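Local coordinates for protein DnaB intein (Synechocystis sp., PDB 1MI8) that carries out protein splicing, probably excising itself from a DnaB replicative helicase precursor and joining the flanking segments, at residues Glu27-Ile32 and Ser44-Arg49; Leu9-Ser14 and Asn146-Asp151; Ser5-Ile10 and Thr68-Ala73; His75-Ile80 and Ile152-Ser157; His94-Arg99 and Ser118-Asp123. The protein carries 4 engineered substitutions. All coordinates share one frame; numbering follows the deposited sequence.

Contact 1 (Glu27-Ile32 and Ser44-Arg49); sequences EKDFEI and SAKVSR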
# COMPACT_ATOMS: atom_id res chain seq x y z
N GLU A 27 26.57 19.91 -1.55
CA GLU A 27 26.30 20.95 -0.59
C GLU A 27 26.37 20.34 0.79
O GLU A 27 26.10 19.16 0.95
CB GLU A 27 24.92 21.52 -0.83
CG GLU A 27 24.86 22.60 -1.86
CD GLU A 27 25.50 23.89 -1.37
OE1 GLU A 27 25.51 24.15 -0.13
OE2 GLU A 27 25.96 24.66 -2.23
N LYS A 28 26.76 21.14 1.77
CA LYS A 28 26.81 20.67 3.14
C LYS A 28 26.72 21.76 4.18
O LYS A 28 26.92 22.95 3.90
CB LYS A 28 28.05 19.79 3.42
CG LYS A 28 29.28 20.05 2.55
CD LYS A 28 30.48 19.20 3.04
CE LYS A 28 30.85 19.51 4.51
NZ LYS A 28 32.10 18.83 4.99
N ASP A 29 26.35 21.35 5.37
CA ASP A 29 26.22 22.24 6.50
C ASP A 29 25.17 23.32 6.35
O ASP A 29 25.39 24.50 6.66
CB ASP A 29 27.58 22.84 6.83
CG ASP A 29 28.47 21.83 7.52
OD1 ASP A 29 28.61 20.70 7.00
OD2 ASP A 29 29.02 22.16 8.59
N PHE A 30 24.02 22.90 5.86
CA PHE A 30 22.89 23.80 5.71
C PHE A 30 21.82 23.22 6.60
O PHE A 30 21.81 22.04 6.88
CB PHE A 30 22.44 23.88 4.25
CG PHE A 30 22.20 22.55 3.63
CD1 PHE A 30 20.93 21.97 3.68
CD2 PHE A 30 23.24 21.85 3.01
CE1 PHE A 30 20.69 20.70 3.14
CE2 PHE A 30 23.01 20.57 2.45
CZ PHE A 30 21.72 20.00 2.52
N GLU A 31 20.93 24.05 7.08
CA GLU A 31 19.94 23.49 7.96
C GLU A 31 18.72 22.95 7.27
O GLU A 31 18.27 23.49 6.27
CB GLU A 31 19.53 24.52 8.98
CG GLU A 31 19.98 24.12 10.37
CD GLU A 31 20.86 25.15 10.95
OE1 GLU A 31 20.47 26.33 10.85
OE2 GLU A 31 21.92 24.78 11.51
N ILE A 32 18.18 21.88 7.81
CA ILE A 32 16.95 21.32 7.28
C ILE A 32 15.96 21.27 8.45
O ILE A 32 16.30 21.73 9.53
CB ILE A 32 17.19 19.93 6.63
CG1 ILE A 32 17.95 18.95 7.55
CG2 ILE A 32 17.97 20.14 5.34
CD1 ILE A 32 17.22 18.54 8.89
N SER A 44 15.27 23.12 13.67
CA SER A 44 16.26 23.25 12.63
C SER A 44 17.45 22.30 12.93
O SER A 44 17.82 22.09 14.10
CB SER A 44 16.72 24.73 12.61
OG SER A 44 17.97 24.91 11.97
N ALA A 45 18.04 21.68 11.91
CA ALA A 45 19.17 20.81 12.17
C ALA A 45 20.09 20.80 10.97
O ALA A 45 19.65 20.91 9.83
CB ALA A 45 18.70 19.39 12.49
N LYS A 46 21.39 20.68 11.24
CA LYS A 46 22.40 20.69 10.18
C LYS A 46 22.53 19.40 9.41
O LYS A 46 22.48 18.29 9.99
CB LYS A 46 23.79 21.04 10.74
CG LYS A 46 24.10 22.54 10.80
CD LYS A 46 25.55 22.78 11.32
CE LYS A 46 26.01 24.26 11.18
NZ LYS A 46 25.04 25.23 11.77
N VAL A 47 22.75 19.54 8.11
CA VAL A 47 22.92 18.39 7.22
C VAL A 47 24.41 18.23 7.13
O VAL A 47 25.09 19.18 6.77
CB VAL A 47 22.37 18.69 5.81
CG1 VAL A 47 22.84 17.60 4.81
CG2 VAL A 47 20.84 18.79 5.87
N SER A 48 24.91 17.04 7.44
CA SER A 48 26.36 16.83 7.39
C SER A 48 26.83 16.66 5.94
O SER A 48 27.79 17.31 5.52
CB SER A 48 26.73 15.60 8.22
OG SER A 48 26.09 14.45 7.67
N ARG A 49 26.15 15.78 5.20
CA ARG A 49 26.46 15.53 3.79
C ARG A 49 25.28 14.90 3.03
O ARG A 49 24.40 14.23 3.63
CB ARG A 49 27.70 14.63 3.65
CG ARG A 49 27.41 13.16 3.50
CD ARG A 49 28.66 12.31 3.79
NE ARG A 49 28.43 10.87 3.67
CZ ARG A 49 28.62 10.16 2.56
NH1 ARG A 49 29.06 10.76 1.45
NH2 ARG A 49 28.36 8.85 2.56
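Val-47 lies across one face of the Phe-30 ring, its CB 3.8 Å from the ring centroid in a CH-pi contact. Its two methyls straddle the far end of the ring: CG1 comes down at CZ, while CG2 reaches CE1 at 3.3 Å. The same CG2 also presses on Ile-32, meeting CG2 of that residue at a tight 3.2 Å. Phe-30 can turn its ring back over Val-47 because CG stands between the backbone N and the carbonyl carbon (chi1 52°).

The backbones run antiparallel here, forming the open end of the beta hairpin of strands 31-36 and 41-63. Val-47 is gripped twice: its O accepts from Asp-29 N at 2.9 Å, and its N gives to Phe-30 O. Further on, Ile-32 and Ala-45 make a hydrogen-bonded pair, with Ile-32 N 2.7 Å from Ala-45 O. Between the two, Glu-31 and Lys-46 form a non-hydrogen-bonded pair whose side chains share the other face of the sheet. There Lys-46 bends at its last torsion to bring NZ to the syn side of Glu-31 OE2, a salt bridge of 3.2 Å. Behind the apolar cluster, Leu-12 touches Phe-30 and Ile-10 backs Ile-32.

Contact 2 (Leu9-Ser14 and Asn146-Asp151); sequences LISLAS and NFVAND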
# COMPACT_ATOMS: atom_id res chain seq x y z
N LEU A 9 12.00 17.28 -2.94
CA LEU A 9 12.31 18.63 -2.55
C LEU A 9 12.58 18.77 -1.04
O LEU A 9 11.69 18.55 -0.19
CB LEU A 9 11.15 19.52 -2.96
CG LEU A 9 11.16 20.29 -4.29
CD1 LEU A 9 12.09 19.65 -5.25
CD2 LEU A 9 9.74 20.47 -4.83
N ILE A 10 13.81 19.18 -0.74
CA ILE A 10 14.26 19.37 0.62
C ILE A 10 13.96 20.75 1.16
O ILE A 10 14.35 21.76 0.55
CB ILE A 10 15.77 19.10 0.75
CG1 ILE A 10 16.09 17.70 0.20
CG2 ILE A 10 16.17 19.24 2.21
CD1 ILE A 10 15.15 16.56 0.76
N SER A 11 13.29 20.80 2.31
CA SER A 11 12.93 22.06 2.94
C SER A 11 14.12 22.63 3.64
O SER A 11 14.68 21.98 4.51
CB SER A 11 11.80 21.88 3.95
OG SER A 11 10.53 21.92 3.34
N LEU A 12 14.52 23.85 3.25
CA LEU A 12 15.68 24.53 3.84
C LEU A 12 15.17 25.43 4.96
O LEU A 12 14.45 26.42 4.73
CB LEU A 12 16.39 25.36 2.75
CG LEU A 12 16.94 24.46 1.65
CD1 LEU A 12 17.48 25.33 0.45
CD2 LEU A 12 18.05 23.59 2.19
N ALA A 13 15.55 25.08 6.18
CA ALA A 13 15.11 25.79 7.38
C ALA A 13 15.46 27.28 7.47
O ALA A 13 14.67 28.09 7.95
CB ALA A 13 15.64 25.09 8.60
N SER A 14 16.63 27.68 7.01
CA SER A 14 16.88 29.11 7.15
C SER A 14 16.12 30.02 6.17
O SER A 14 16.04 31.23 6.38
CB SER A 14 18.38 29.40 7.09
OG SER A 14 18.98 28.68 6.04
N ASN A 146 16.65 12.80 10.84
CA ASN A 146 15.52 12.76 9.92
C ASN A 146 15.40 14.14 9.31
O ASN A 146 16.11 15.08 9.73
CB ASN A 146 14.25 12.36 10.67
CG ASN A 146 13.83 13.40 11.68
OD1 ASN A 146 13.13 14.35 11.35
ND2 ASN A 146 14.26 13.21 12.95
N PHE A 147 14.58 14.27 8.28
CA PHE A 147 14.40 15.59 7.63
C PHE A 147 13.11 15.62 6.86
O PHE A 147 12.53 14.59 6.56
CB PHE A 147 15.56 15.94 6.65
CG PHE A 147 15.84 14.86 5.58
CD1 PHE A 147 16.52 13.68 5.91
CD2 PHE A 147 15.40 15.03 4.25
CE1 PHE A 147 16.75 12.68 4.94
CE2 PHE A 147 15.62 14.06 3.29
CZ PHE A 147 16.29 12.87 3.61
N VAL A 148 12.70 16.82 6.48
CA VAL A 148 11.51 17.01 5.71
C VAL A 148 11.80 17.04 4.20
O VAL A 148 12.64 17.82 3.73
CB VAL A 148 10.87 18.31 6.09
CG1 VAL A 148 9.63 18.59 5.16
CG2 VAL A 148 10.57 18.29 7.62
N ALA A 149 11.12 16.17 3.46
CA ALA A 149 11.23 16.14 2.04
C ALA A 149 9.82 15.99 1.50
O ALA A 149 9.03 15.14 1.96
CB ALA A 149 12.17 15.00 1.60
N ASN A 150 9.51 16.81 0.49
CA ASN A 150 8.21 16.82 -0.10
C ASN A 150 7.23 16.96 1.02
O ASN A 150 6.20 16.33 1.03
CB ASN A 150 7.95 15.56 -0.95
CG ASN A 150 8.64 15.66 -2.34
OD1 ASN A 150 9.44 16.58 -2.59
ND2 ASN A 150 8.33 14.74 -3.23
N ASP A 151 7.61 17.77 2.01
CA ASP A 151 6.69 18.08 3.12
C ASP A 151 6.24 16.88 3.92
O ASP A 151 5.17 16.89 4.52
CB ASP A 151 5.45 18.78 2.56
CG ASP A 151 5.75 20.16 2.04
OD1 ASP A 151 6.45 20.93 2.75
OD2 ASP A 151 5.27 20.50 0.92
O HOH W 1 9.87 19.63 1.63
O HOH W 2 13.91 19.77 5.65
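Asn-150 reaches across to Leu-9 with its amide oxygen. From CB, the first torsion sets CG anti to the carbonyl carbon (chi1 -79°), which turns the amide toward the other strand. CG comes to 3.8 Å from Leu-9 N. One atom further, OD1 takes the Leu-9 N-H in a nearly straight bond of 2.7 Å, the donor tilted 32° from the amide carbonyl plane, and also brushes Leu-9 CB. The other tip atom, ND2, turns to Thr-68 O. The Asn-150 backbone returns the bond, N giving to Leu-9 O at 2.9 Å, so a side chain and a main chain together close a ring round Leu-9.

Strands 9-12 and 146-149 meet steeply, at 111°, and Ile-10 with Ala-149 is their single bridge. Under that crossing Ile-10 pushes CD1 against Ala-149 CB at a tight 3.5 Å, and the same methyl meets the edge of the Phe-147 ring at CE2, 3.6 Å away. Beyond the bridge Ser-11 N makes only a weak bond of 3.4 Å to Val-148 O, and a water gives one hydrogen bond to that carbonyl and another to Ser-11 O.

A leucine at Asn-150 would probably leave Leu-9 N and Thr-68 O without their amide partner and free the turn to shift from strand 9-12. A second water joins Leu-9 O, Ser-11 OG and Asp-151 N, while the Asp-151 carboxylate bridges to Arg-18. Where these strands diverge, within the intein splicing domain, a side-chain amide and two waters thus supplement the few direct backbone bonds in place of a regular ladder.

Contact 3 (Ser5-Ile10 and Thr68-Ala73); sequences SGDSLI and TIKATA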
# COMPACT_ATOMS: atom_id res chain seq x y z
N SER A 5 13.98 9.42 -4.17
CA SER A 5 14.26 9.95 -5.50
C SER A 5 14.93 11.35 -5.43
O SER A 5 14.64 12.19 -4.55
CB SER A 5 12.95 10.03 -6.34
OG SER A 5 12.98 11.04 -7.36
N GLY A 6 15.83 11.59 -6.39
CA GLY A 6 16.51 12.85 -6.48
C GLY A 6 15.58 14.02 -6.70
O GLY A 6 15.95 15.14 -6.44
N ASP A 7 14.35 13.73 -7.15
CA ASP A 7 13.33 14.75 -7.41
C ASP A 7 12.81 15.34 -6.10
O ASP A 7 12.24 16.42 -6.09
CB ASP A 7 12.12 14.14 -8.12
CG ASP A 7 12.49 13.32 -9.40
OD1 ASP A 7 11.57 12.89 -10.12
OD2 ASP A 7 13.69 13.09 -9.67
N SER A 8 12.95 14.58 -5.02
CA SER A 8 12.41 15.03 -3.72
C SER A 8 12.92 16.43 -3.31
O SER A 8 14.10 16.74 -3.34
CB SER A 8 12.73 14.00 -2.61
OG SER A 8 12.38 12.66 -2.98
N LEU A 9 12.00 17.28 -2.94
CA LEU A 9 12.31 18.63 -2.55
C LEU A 9 12.58 18.77 -1.04
O LEU A 9 11.69 18.55 -0.19
CB LEU A 9 11.15 19.52 -2.96
CG LEU A 9 11.16 20.29 -4.29
CD1 LEU A 9 12.09 19.65 -5.25
CD2 LEU A 9 9.74 20.47 -4.83
N ILE A 10 13.81 19.18 -0.74
CA ILE A 10 14.26 19.37 0.62
C ILE A 10 13.96 20.75 1.16
O ILE A 10 14.35 21.76 0.55
CB ILE A 10 15.77 19.10 0.75
CG1 ILE A 10 16.09 17.70 0.20
CG2 ILE A 10 16.17 19.24 2.21
CD1 ILE A 10 15.15 16.56 0.76
N THR A 68 3.16 13.61 -1.35
CA THR A 68 3.67 12.43 -2.02
C THR A 68 5.17 12.46 -2.16
O THR A 68 5.78 13.53 -2.34
CB THR A 68 3.13 12.35 -3.46
OG1 THR A 68 1.70 12.56 -3.45
CG2 THR A 68 3.41 11.01 -4.05
N ILE A 69 5.75 11.27 -2.19
CA ILE A 69 7.18 11.15 -2.32
C ILE A 69 7.52 9.78 -2.90
O ILE A 69 6.77 8.82 -2.77
CB ILE A 69 7.90 11.37 -0.94
CG1 ILE A 69 9.38 11.63 -1.19
CG2 ILE A 69 7.76 10.11 0.03
CD1 ILE A 69 10.16 11.98 0.13
N LYS A 70 8.63 9.72 -3.61
CA LYS A 70 9.07 8.48 -4.20
C LYS A 70 10.25 8.03 -3.35
O LYS A 70 11.17 8.83 -3.11
CB LYS A 70 9.52 8.72 -5.61
CG LYS A 70 8.37 8.80 -6.61
CD LYS A 70 8.95 8.97 -8.04
CE LYS A 70 9.65 10.35 -8.25
NZ LYS A 70 10.40 10.30 -9.58
N ALA A 71 10.24 6.77 -2.93
CA ALA A 71 11.30 6.29 -2.03
C ALA A 71 11.57 4.76 -2.10
O ALA A 71 10.71 4.00 -2.55
CB ALA A 71 10.91 6.70 -0.56
N THR A 72 12.72 4.31 -1.62
CA THR A 72 13.03 2.85 -1.63
C THR A 72 12.17 2.09 -0.63
O THR A 72 11.63 2.68 0.33
CB THR A 72 14.54 2.55 -1.29
OG1 THR A 72 14.91 3.23 -0.07
CG2 THR A 72 15.44 3.05 -2.42
N ALA A 73 12.04 0.80 -0.87
CA ALA A 73 11.24 -0.08 -0.04
C ALA A 73 11.69 -0.05 1.40
O ALA A 73 10.90 -0.33 2.30
CB ALA A 73 11.31 -1.55 -0.56
O HOH W 3 10.09 11.98 -4.53
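Lys-70 reaches over the Ser-5 to Ser-8 turn and crosses Asp-7 at a slant. Its NZ sits above the Asp-7 carboxylate, 60° out of the plane, and makes a salt bridge of 2.9 Å to OD1. On the way the chain flanks Ser-5: the CB atoms of Ser-5 and Lys-70 pack at 3.7 Å, and a bend at the third torsion (chi3 -68°) then swings CE past Ser-5 OG toward the aspartate. Glu-134 is the other partner of both polar groups, one oxygen taking Lys-70 NZ and the other bonding Ser-5 OG.

Segment 5-10 is shaped by its own serines. Ser-5 OG accepts from Asp-7 N at 3.0 Å, an ST turn within a type I beta turn. Ser-5 O receives both Ser-8 N and Ser-8 OG, the hydroxyl at 2.8 Å. Ser-8 OG in turn faces Ile-69 CG1 and accepts from a water that binds Lys-70 N. Alongside, Ser-5 N gives a straight bond of 3.1 Å to Lys-70 O, approaching from above the carbonyl plane.

Putting a methionine at Lys-70 would probably leave the carboxylates of Asp-7 and Glu-134 without the ammonium that both share. A little further on, Thr-72 bonds Ala-3 O; Thr-72 to His-75 fits the TxxH motif of intein block B. One lysine charge, shared by two acids, therefore fastens the turn just after the N-terminal splice region to the strand that leads into that motif.

Contact 4 (His75-Ile80 and Ile152-Ser157); sequences HRFLTI and IIVHAS. Engineered in segment 152-157: Ala-156 (natural residue Asn).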
# COMPACT_ATOMS: atom_id res chain seq x y z
N HIS A 75 13.14 2.73 2.92
CA HIS A 75 13.23 4.04 3.56
C HIS A 75 12.14 4.14 4.63
O HIS A 75 10.98 3.79 4.40
CB HIS A 75 13.04 5.18 2.55
CG HIS A 75 13.64 6.47 3.00
ND1 HIS A 75 14.96 6.79 2.79
CD2 HIS A 75 13.13 7.49 3.74
CE1 HIS A 75 15.24 7.95 3.37
NE2 HIS A 75 14.15 8.39 3.95
N ARG A 76 12.50 4.66 5.80
CA ARG A 76 11.56 4.82 6.92
C ARG A 76 10.82 6.17 7.09
O ARG A 76 11.37 7.26 6.86
CB ARG A 76 12.29 4.50 8.19
CG ARG A 76 12.83 3.09 8.19
CD ARG A 76 13.74 2.89 9.41
NE ARG A 76 13.75 1.49 9.78
CZ ARG A 76 14.36 0.52 9.11
NH1 ARG A 76 15.05 0.79 8.00
NH2 ARG A 76 14.29 -0.73 9.56
N PHE A 77 9.55 6.05 7.49
CA PHE A 77 8.65 7.16 7.74
C PHE A 77 8.13 7.06 9.17
O PHE A 77 8.11 5.97 9.77
CB PHE A 77 7.46 7.12 6.77
CG PHE A 77 7.86 7.27 5.35
CD1 PHE A 77 8.44 6.19 4.66
CD2 PHE A 77 7.76 8.52 4.72
CE1 PHE A 77 8.92 6.36 3.35
CE2 PHE A 77 8.24 8.71 3.41
CZ PHE A 77 8.82 7.63 2.73
N LEU A 78 7.71 8.20 9.72
CA LEU A 78 7.35 8.19 11.10
C LEU A 78 5.89 7.95 11.29
O LEU A 78 5.04 8.75 10.88
CB LEU A 78 7.82 9.46 11.80
CG LEU A 78 7.49 9.51 13.30
CD1 LEU A 78 8.22 8.37 14.12
CD2 LEU A 78 7.91 10.87 13.78
N THR A 79 5.65 6.79 11.93
CA THR A 79 4.31 6.29 12.22
C THR A 79 3.90 6.61 13.68
O THR A 79 4.76 6.95 14.49
CB THR A 79 4.34 4.74 11.96
OG1 THR A 79 4.00 4.48 10.59
CG2 THR A 79 3.56 4.02 12.86
N ILE A 80 2.60 6.54 13.98
CA ILE A 80 2.13 6.77 15.33
C ILE A 80 2.85 5.77 16.21
O ILE A 80 3.16 6.07 17.35
CB ILE A 80 0.59 6.56 15.47
CG1 ILE A 80 -0.17 7.70 14.74
CG2 ILE A 80 0.21 6.65 16.93
CD1 ILE A 80 -1.67 7.43 14.45
N ILE A 152 7.12 15.89 4.01
CA ILE A 152 6.84 14.68 4.77
C ILE A 152 8.08 14.44 5.59
O ILE A 152 9.21 14.73 5.14
CB ILE A 152 6.67 13.48 3.81
CG1 ILE A 152 5.48 13.73 2.87
CG2 ILE A 152 6.47 12.17 4.57
CD1 ILE A 152 5.36 12.63 1.81
N ILE A 153 7.89 13.93 6.78
CA ILE A 153 9.04 13.61 7.66
C ILE A 153 9.66 12.30 7.21
O ILE A 153 8.97 11.28 7.11
CB ILE A 153 8.61 13.39 9.11
CG1 ILE A 153 8.02 14.70 9.70
CG2 ILE A 153 9.84 13.00 9.93
CD1 ILE A 153 9.07 15.74 9.87
N VAL A 154 10.96 12.30 6.92
CA VAL A 154 11.59 11.04 6.52
C VAL A 154 12.93 10.82 7.29
O VAL A 154 13.60 11.77 7.66
CB VAL A 154 11.86 11.00 4.99
CG1 VAL A 154 10.53 11.30 4.24
CG2 VAL A 154 12.97 12.03 4.60
N HIS A 155 13.29 9.55 7.48
CA HIS A 155 14.48 9.19 8.22
C HIS A 155 15.74 9.44 7.40
O HIS A 155 15.75 9.29 6.18
CB HIS A 155 14.43 7.70 8.60
CG HIS A 155 15.32 7.35 9.74
ND1 HIS A 155 16.69 7.30 9.62
CD2 HIS A 155 15.05 7.11 11.05
CE1 HIS A 155 17.22 7.05 10.81
NE2 HIS A 155 16.25 6.93 11.69
N ALA A 156 16.80 9.80 8.08
CA ALA A 156 18.05 10.06 7.41
C ALA A 156 18.99 8.86 7.47
O ALA A 156 18.68 7.79 8.02
CB ALA A 156 18.71 11.27 8.01
N SER A 157 20.16 9.05 6.88
CA SER A 157 21.19 8.02 6.85
C SER A 157 21.38 7.02 8.02
O SER A 157 21.34 7.38 9.21
CB SER A 157 22.52 8.70 6.59
OG SER A 157 23.48 7.70 6.46
O HOH W 4 6.81 10.47 8.35
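Val-154 is the bump that two rings receive. Its CB abuts the edge of the His-75 ring, 3.6 Å from NE2, while CG1 fits against Phe-77 CE2 at the same distance. Phe-77 and Val-154 lie side by side and point the same way. Two residues back along the strand, Ile-152 brings CG2 to the edge of the Phe-77 ring, in its plane and 3.9 Å from CD2, so CD2 and CE2 of the ring settle in the hollow between the two branched side chains. Beside it Leu-78 CB only loosely meets Ile-153 CG2, and Arg-76 CB rests on His-155 CB before the arginine chain leads away.

Strands 76-79 and 152-155 cross at 122° and part quickly. A single direct bond joins the backbones, His-155 N to Arg-76 O at 3.1 Å and nearly straight. Where the strands have opened by Leu-78, a water fills the wedge, accepting from Leu-78 N and giving to Ile-153 O at 2.6 Å.

His-75 has CG anti to its N (chi1 -157°), which carries the imidazole across to the C-terminal strand; its NE2 stands 2.9 Å from His-155 O. His-155 turns its own ring so that ND1 gives to Ala-156 O at 2.6 Å, in the ring plane and on a lone pair, with Trp-83 packed edge-to-face against that ring. His-75 fits the histidine of intein block B and His-155 the penultimate one of block G. His-155 thus reaches the C-terminal splice junction, where the engineered Ala-156 lacks the amide of the natural asparagine, the group that cyclizes during splicing; His-75 brings block B close by, consistent with the two splice sites lying together.

Contact 5 (His94-Arg99 and Ser118-Asp123); sequences HIALPR and SDISWD. Engineered in segment 118-123: Ser-121 (natural residue Tyr).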
# COMPACT_ATOMS: atom_id res chain seq x y z
N HIS A 94 -0.85 6.10 9.90
CA HIS A 94 -0.83 7.54 9.65
C HIS A 94 0.67 7.86 9.73
O HIS A 94 1.40 7.19 10.48
CB HIS A 94 -1.54 8.36 10.74
CG HIS A 94 -3.01 8.08 10.86
ND1 HIS A 94 -3.50 6.90 11.39
CD2 HIS A 94 -4.08 8.78 10.44
CE1 HIS A 94 -4.81 6.89 11.29
NE2 HIS A 94 -5.20 8.02 10.72
N ILE A 95 1.14 8.85 9.00
CA ILE A 95 2.56 9.24 9.12
C ILE A 95 2.71 10.74 9.40
O ILE A 95 1.84 11.57 9.11
CB ILE A 95 3.41 8.87 7.90
CG1 ILE A 95 2.98 9.69 6.70
CG2 ILE A 95 3.25 7.33 7.64
CD1 ILE A 95 3.89 9.50 5.43
N ALA A 96 3.83 11.05 10.00
CA ALA A 96 4.12 12.39 10.43
C ALA A 96 4.46 13.38 9.28
O ALA A 96 5.36 13.09 8.45
CB ALA A 96 5.25 12.33 11.42
N LEU A 97 3.72 14.49 9.24
CA LEU A 97 3.96 15.60 8.28
C LEU A 97 4.15 16.88 9.11
O LEU A 97 3.48 17.09 10.10
CB LEU A 97 2.76 15.89 7.37
CG LEU A 97 2.08 14.74 6.65
CD1 LEU A 97 1.02 15.37 5.77
CD2 LEU A 97 3.10 13.90 5.88
N PRO A 98 5.05 17.76 8.68
CA PRO A 98 5.24 19.00 9.45
C PRO A 98 3.93 19.81 9.34
O PRO A 98 3.34 19.90 8.28
CB PRO A 98 6.42 19.67 8.74
CG PRO A 98 6.52 18.92 7.35
CD PRO A 98 6.11 17.54 7.67
N ARG A 99 3.42 20.36 10.42
CA ARG A 99 2.18 21.08 10.23
C ARG A 99 2.27 22.50 9.69
O ARG A 99 1.76 22.79 8.61
CB ARG A 99 1.34 21.12 11.48
CG ARG A 99 0.00 21.77 11.17
CD ARG A 99 -0.94 21.74 12.33
NE ARG A 99 -0.37 22.25 13.57
CZ ARG A 99 0.06 23.50 13.80
NH1 ARG A 99 0.01 24.43 12.85
NH2 ARG A 99 0.47 23.84 15.02
N SER A 118 0.78 18.96 17.62
CA SER A 118 0.72 20.39 17.38
C SER A 118 1.79 20.69 16.34
O SER A 118 1.47 21.24 15.30
CB SER A 118 0.97 21.19 18.66
OG SER A 118 0.55 22.53 18.50
N ASP A 119 3.05 20.33 16.58
CA ASP A 119 4.06 20.56 15.52
C ASP A 119 3.80 19.67 14.27
O ASP A 119 4.23 20.02 13.17
CB ASP A 119 5.50 20.29 16.02
CG ASP A 119 6.21 21.58 16.48
OD1 ASP A 119 7.36 21.53 16.92
OD2 ASP A 119 5.58 22.65 16.38
N ILE A 120 3.12 18.54 14.43
CA ILE A 120 2.89 17.71 13.25
C ILE A 120 1.46 17.21 13.05
O ILE A 120 0.64 17.19 13.99
CB ILE A 120 3.87 16.50 13.23
CG1 ILE A 120 3.59 15.60 14.42
CG2 ILE A 120 5.37 16.98 13.29
CD1 ILE A 120 4.46 14.39 14.43
N SER A 121 1.15 16.86 11.81
CA SER A 121 -0.14 16.34 11.41
C SER A 121 0.12 14.85 11.14
O SER A 121 1.16 14.51 10.53
CB SER A 121 -0.61 17.02 10.13
OG SER A 121 -2.00 17.34 10.20
N TRP A 122 -0.77 13.98 11.60
CA TRP A 122 -0.62 12.52 11.38
C TRP A 122 -1.62 12.18 10.32
O TRP A 122 -2.80 12.00 10.61
CB TRP A 122 -0.90 11.78 12.67
CG TRP A 122 0.12 12.04 13.72
CD1 TRP A 122 0.02 12.90 14.78
CD2 TRP A 122 1.38 11.39 13.85
NE1 TRP A 122 1.13 12.81 15.56
CE2 TRP A 122 1.98 11.88 15.02
CE3 TRP A 122 2.07 10.43 13.08
CZ2 TRP A 122 3.23 11.44 15.46
CZ3 TRP A 122 3.32 10.00 13.52
CH2 TRP A 122 3.88 10.49 14.69
N ASP A 123 -1.16 12.13 9.08
CA ASP A 123 -2.04 11.95 7.91
C ASP A 123 -2.09 10.51 7.43
O ASP A 123 -1.07 9.80 7.47
CB ASP A 123 -1.53 12.87 6.77
CG ASP A 123 -2.60 13.24 5.76
OD1 ASP A 123 -3.77 13.10 6.09
OD2 ASP A 123 -2.27 13.67 4.63
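Trp-122 offers one face of its indole to two apolar groups: Ala-96 CB lies over the six-membered ring, 4.1 Å from its centroid in a CH-pi contact, and Ile-120 CD1 covers the same face toward the rim. Those two carbons also touch each other at 3.7 Å. At the indole edge, near its plane, comes His-94 O. The His-94 imidazole slants over the neighbouring strand, its CD2 3.5 Å from Trp-122 O. At the far end the Arg-99 guanidinium has Ser-118 OG at its edge in plane, while NE and NH2 share Ser-118 O through two weak, bent bonds of 2.7 and 2.8 Å; a bend at chi3 (51°) folds the chain back for this.

Strands 94-98 and 120-140 form an antiparallel ladder at the border of the large curled sheet of the splicing domain. Ile-95 pairs with Asp-123 and Leu-97 with the engineered Ser-121, each through two hydrogen bonds, and Arg-99 N reaches Asp-119 O at 2.9 Å. On the face opposite Trp-122, Leu-97 CD1 slants across Asp-123 CB at 3.7 Å. The Asp-123 carboxylate itself turns to Leu-65 N and Thr-63 OG1. Leu-78 packs against both Ala-96 and Trp-122, on the side of the indole where Ala-96 lies.

How the contacts relate
From the N terminus, segment 5-10 waits for strand 68-71 to close contact 3, and its continuation 9-14 waits until 146-151 for contact 2; the two share Leu-9 and Ile-10, and Asn-150 joins them by bonding Thr-68. Within both loops contact 1 closes early, as a local hairpin that touches strand 9-12. Next, 75-80 opens contact 4, and the short loop of contact 5 closes inside it before 152-157 arrives. Contacts 2 and 4 cross, because hairpin 146-155 supplies one strand to each. Ala-96 bonds Leu-78 and Ile-153, tying contact 5 to contact 4. The N-terminal and C-terminal strands are thus held together against the curled sheet.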